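Local coordinates for jacalin-type lectin domain-containing protein (Musa acuminata, PDB 7KMU), which probably binds mannose and mannose-rich glycans, as a mannose-specific jacalin-related lectin with antiviral and mitogenic activity, at residues E71-Y83 and Y107-I121. Sequence-based numbering, arbitrary orientation.
Sequences EYIMSMEGHVVDY and YEGTPFSIPVAEGKI
His79 is gripped by residues 108-111, with Glu108 and Gly109 on the approach to the neighbouring strand and Pro111 within it. Its ND1 accepts a nearly straight bond from Gly109 N (2.9 Å), although the donor sits 29° out of the ring plane. Glu108 lies along one ring face, with CG 3.7 Å from the centroid of the His79 ring and its carboxylate almost parallel to the imidazole. Pro111 CB covers the opposite face near the rim. The far end of Glu108 is steadied by a salt bridge from OE2 to Lys91.

On the other side of the sheet, the Phe112 ring folds back over Gly78: with chi1 at 60°, CG stands between its own backbone N and carbonyl carbon, and Gly78 CA comes 4.0 Å from the ring centroid, over the face. Gly78 and Phe112 also exchange two backbone bonds, while Val80 CG2 and Met76 CE approach the ring obliquely. Trp10 of strand 5-11 in the same chain stacks with the Phe112 ring.

Further out, Tyr83 turns its edge onto the face of Tyr107, planes at 83° and centroids 5.2 Å apart, and a water bridges Asp82 N to Glu108 O. At the other end, the corner at Ala117 carries the chain into strand 118-128 of another sheet, so Ile121 CB, 3.7 Å from Ile73 CG2, joins two sheets. Within the subunit, strand 110-116 is an outermost strand of its four-stranded sheet, antiparallel to strand 73-83, in the three-sheet beta-prism fold of jacalin-related lectins.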
# COMPACT_ATOMS: atom_id res chain seq x y z
N GLU B 71 -2.57 -19.49 9.31
CA GLU B 71 -3.15 -18.14 9.32
C GLU B 71 -2.06 -17.13 9.01
O GLU B 71 -0.99 -17.16 9.62
CB GLU B 71 -3.80 -17.84 10.67
CG GLU B 71 -4.65 -16.58 10.68
CD GLU B 71 -5.29 -16.27 12.02
OE1 GLU B 71 -4.84 -16.84 13.04
OE2 GLU B 71 -6.24 -15.46 12.05
N TYR B 72 -2.35 -16.21 8.08
CA TYR B 72 -1.37 -15.18 7.70
C TYR B 72 -2.05 -13.82 7.56
O TYR B 72 -3.25 -13.76 7.29
CB TYR B 72 -0.66 -15.58 6.38
CG TYR B 72 -1.58 -15.76 5.20
CD1 TYR B 72 -2.17 -17.00 4.93
CD2 TYR B 72 -1.87 -14.70 4.34
CE1 TYR B 72 -3.03 -17.16 3.85
CE2 TYR B 72 -2.72 -14.86 3.25
CZ TYR B 72 -3.29 -16.10 3.00
OH TYR B 72 -4.13 -16.27 1.93
N ILE B 73 -1.27 -12.73 7.68
CA ILE B 73 -1.82 -11.38 7.53
C ILE B 73 -2.01 -11.04 6.04
O ILE B 73 -1.05 -11.12 5.26
CB ILE B 73 -0.94 -10.31 8.25
CG1 ILE B 73 -0.75 -10.67 9.74
CG2 ILE B 73 -1.56 -8.91 8.09
CD1 ILE B 73 0.33 -9.84 10.47
N MET B 74 -3.22 -10.63 5.65
CA MET B 74 -3.43 -10.28 4.26
C MET B 74 -3.83 -8.81 4.05
O MET B 74 -3.97 -8.38 2.91
CB MET B 74 -4.37 -11.25 3.52
CG MET B 74 -5.76 -11.39 4.05
SD MET B 74 -6.58 -12.85 3.28
CE MET B 74 -6.72 -12.29 1.53
N SER B 75 -3.95 -8.02 5.13
CA SER B 75 -4.28 -6.60 4.99
C SER B 75 -3.93 -5.84 6.24
O SER B 75 -3.96 -6.38 7.35
CB SER B 75 -5.76 -6.40 4.65
OG SER B 75 -6.12 -5.03 4.64
N MET B 76 -3.61 -4.55 6.05
CA MET B 76 -3.42 -3.59 7.13
C MET B 76 -4.11 -2.31 6.70
O MET B 76 -4.03 -1.91 5.54
CB MET B 76 -1.94 -3.34 7.42
CG MET B 76 -1.72 -2.24 8.47
SD MET B 76 -0.01 -1.98 8.97
CE MET B 76 0.64 -1.07 7.52
N GLU B 77 -4.83 -1.67 7.63
CA GLU B 77 -5.47 -0.41 7.35
C GLU B 77 -5.54 0.44 8.57
O GLU B 77 -5.52 -0.07 9.69
CB GLU B 77 -6.85 -0.57 6.70
CG GLU B 77 -7.89 -1.25 7.56
CD GLU B 77 -9.05 -1.76 6.74
OE1 GLU B 77 -9.23 -2.99 6.68
OE2 GLU B 77 -9.76 -0.93 6.13
N GLY B 78 -5.60 1.73 8.37
CA GLY B 78 -5.65 2.64 9.50
C GLY B 78 -5.77 4.08 9.11
O GLY B 78 -6.10 4.40 7.96
N HIS B 79 -5.48 4.97 10.08
CA HIS B 79 -5.54 6.41 9.89
C HIS B 79 -4.29 7.10 10.38
O HIS B 79 -3.80 6.78 11.47
CB HIS B 79 -6.74 7.01 10.64
CG HIS B 79 -8.04 6.83 9.93
ND1 HIS B 79 -8.64 7.88 9.25
CD2 HIS B 79 -8.80 5.72 9.80
CE1 HIS B 79 -9.75 7.38 8.74
NE2 HIS B 79 -9.89 6.08 9.03
N VAL B 80 -3.80 8.07 9.59
CA VAL B 80 -2.71 8.98 9.99
C VAL B 80 -3.47 10.19 10.55
O VAL B 80 -4.36 10.72 9.87
CB VAL B 80 -1.77 9.37 8.84
CG1 VAL B 80 -0.74 10.40 9.33
CG2 VAL B 80 -1.08 8.14 8.27
N VAL B 81 -3.17 10.59 11.78
CA VAL B 81 -3.94 11.63 12.46
C VAL B 81 -3.11 12.70 13.11
O VAL B 81 -1.91 12.52 13.35
CB VAL B 81 -4.86 10.99 13.55
CG1 VAL B 81 -5.63 9.79 13.01
CG2 VAL B 81 -4.07 10.59 14.81
N ASP B 82 -3.79 13.82 13.43
CA ASP B 82 -3.18 14.90 14.19
C ASP B 82 -3.59 14.66 15.64
O ASP B 82 -4.78 14.57 15.95
CB ASP B 82 -3.68 16.27 13.70
CG ASP B 82 -2.99 17.42 14.40
OD1 ASP B 82 -3.40 17.77 15.53
OD2 ASP B 82 -2.02 17.97 13.83
N TYR B 83 -2.60 14.49 16.54
CA TYR B 83 -2.85 14.24 17.95
C TYR B 83 -2.05 15.27 18.73
O TYR B 83 -0.83 15.13 18.85
CB TYR B 83 -2.43 12.82 18.34
CG TYR B 83 -2.83 12.41 19.74
CD1 TYR B 83 -4.17 12.34 20.11
CD2 TYR B 83 -1.86 12.04 20.68
CE1 TYR B 83 -4.54 11.92 21.39
CE2 TYR B 83 -2.23 11.63 21.96
CZ TYR B 83 -3.57 11.58 22.31
OH TYR B 83 -3.94 11.17 23.57
N TYR B 107 -9.04 8.02 16.95
CA TYR B 107 -8.85 9.16 16.06
C TYR B 107 -8.83 8.80 14.59
O TYR B 107 -8.26 7.78 14.21
CB TYR B 107 -7.55 9.90 16.42
CG TYR B 107 -7.67 10.97 17.49
CD1 TYR B 107 -8.18 10.67 18.75
CD2 TYR B 107 -7.17 12.25 17.27
CE1 TYR B 107 -8.25 11.63 19.75
CE2 TYR B 107 -7.23 13.22 18.27
CZ TYR B 107 -7.78 12.91 19.50
OH TYR B 107 -7.84 13.87 20.49
N GLU B 108 -9.40 9.68 13.75
CA GLU B 108 -9.37 9.52 12.30
C GLU B 108 -8.68 10.73 11.65
O GLU B 108 -8.48 11.76 12.30
CB GLU B 108 -10.77 9.25 11.71
CG GLU B 108 -11.31 7.88 12.09
CD GLU B 108 -12.52 7.36 11.34
OE1 GLU B 108 -13.05 8.09 10.47
OE2 GLU B 108 -12.93 6.21 11.62
N GLY B 109 -8.28 10.56 10.41
CA GLY B 109 -7.58 11.61 9.67
C GLY B 109 -7.46 11.23 8.22
O GLY B 109 -8.46 11.24 7.49
N THR B 110 -6.24 10.84 7.80
CA THR B 110 -6.00 10.43 6.42
C THR B 110 -5.92 8.91 6.39
O THR B 110 -4.99 8.35 6.98
CB THR B 110 -4.73 11.08 5.85
OG1 THR B 110 -4.84 12.50 5.99
CG2 THR B 110 -4.52 10.75 4.37
N PRO B 111 -6.88 8.20 5.78
CA PRO B 111 -6.81 6.74 5.78
C PRO B 111 -5.72 6.19 4.88
O PRO B 111 -5.32 6.82 3.90
CB PRO B 111 -8.19 6.31 5.28
CG PRO B 111 -8.62 7.43 4.41
CD PRO B 111 -8.09 8.68 5.07
N PHE B 112 -5.25 4.99 5.23
CA PHE B 112 -4.32 4.21 4.42
C PHE B 112 -4.81 2.76 4.46
O PHE B 112 -5.44 2.32 5.44
CB PHE B 112 -2.87 4.31 4.89
CG PHE B 112 -2.57 3.86 6.30
CD1 PHE B 112 -2.68 4.74 7.37
CD2 PHE B 112 -2.13 2.56 6.55
CE1 PHE B 112 -2.40 4.32 8.67
CE2 PHE B 112 -1.86 2.13 7.86
CZ PHE B 112 -1.99 3.02 8.91
N SER B 113 -4.53 2.01 3.39
CA SER B 113 -4.95 0.63 3.30
C SER B 113 -4.03 -0.14 2.39
O SER B 113 -3.65 0.35 1.31
CB SER B 113 -6.39 0.52 2.81
OG SER B 113 -6.55 1.12 1.53
N ILE B 114 -3.65 -1.36 2.83
CA ILE B 114 -2.76 -2.25 2.09
C ILE B 114 -3.46 -3.59 1.91
O ILE B 114 -3.22 -4.52 2.68
CB ILE B 114 -1.37 -2.42 2.77
CG1 ILE B 114 -0.72 -1.07 3.05
CG2 ILE B 114 -0.42 -3.31 1.93
CD1 ILE B 114 -1.27 -0.29 4.34
N PRO B 115 -4.35 -3.70 0.91
CA PRO B 115 -5.01 -5.00 0.67
C PRO B 115 -4.08 -5.91 -0.14
O PRO B 115 -3.75 -5.59 -1.28
CB PRO B 115 -6.27 -4.62 -0.11
CG PRO B 115 -6.04 -3.24 -0.64
CD PRO B 115 -4.78 -2.67 -0.05
N VAL B 116 -3.62 -7.01 0.45
CA VAL B 116 -2.71 -7.89 -0.27
C VAL B 116 -3.55 -8.91 -1.04
O VAL B 116 -4.11 -9.85 -0.44
CB VAL B 116 -1.63 -8.56 0.64
CG1 VAL B 116 -0.63 -9.34 -0.20
CG2 VAL B 116 -0.90 -7.51 1.49
N ALA B 117 -3.71 -8.69 -2.36
CA ALA B 117 -4.49 -9.59 -3.22
C ALA B 117 -3.78 -10.92 -3.42
O ALA B 117 -4.43 -11.96 -3.55
CB ALA B 117 -4.74 -8.92 -4.57
N GLU B 118 -2.45 -10.89 -3.47
CA GLU B 118 -1.62 -12.09 -3.62
C GLU B 118 -0.36 -11.88 -2.80
O GLU B 118 0.35 -10.90 -3.00
CB GLU B 118 -1.27 -12.34 -5.10
CG GLU B 118 -0.75 -13.74 -5.37
CD GLU B 118 -0.64 -14.13 -6.83
OE1 GLU B 118 0.36 -14.78 -7.20
OE2 GLU B 118 -1.56 -13.79 -7.61
N GLY B 119 -0.13 -12.79 -1.86
CA GLY B 119 1.00 -12.71 -0.96
C GLY B 119 0.56 -12.50 0.48
O GLY B 119 -0.62 -12.65 0.80
N LYS B 120 1.52 -12.12 1.35
CA LYS B 120 1.26 -11.89 2.76
C LYS B 120 2.13 -10.80 3.37
O LYS B 120 3.21 -10.49 2.85
CB LYS B 120 1.44 -13.20 3.57
CG LYS B 120 2.86 -13.76 3.56
CD LYS B 120 2.99 -15.02 4.43
CE LYS B 120 4.37 -15.63 4.25
NZ LYS B 120 4.52 -16.90 5.00
N ILE B 121 1.67 -10.25 4.49
CA ILE B 121 2.46 -9.33 5.29
C ILE B 121 3.32 -10.20 6.20
O ILE B 121 2.79 -11.06 6.94
CB ILE B 121 1.53 -8.35 6.05
CG1 ILE B 121 1.04 -7.27 5.08
CG2 ILE B 121 2.24 -7.72 7.29
CD1 ILE B 121 -0.16 -6.44 5.53
O HOH W 1 1.50 -13.22 7.99
O HOH W 2 -6.56 13.89 12.39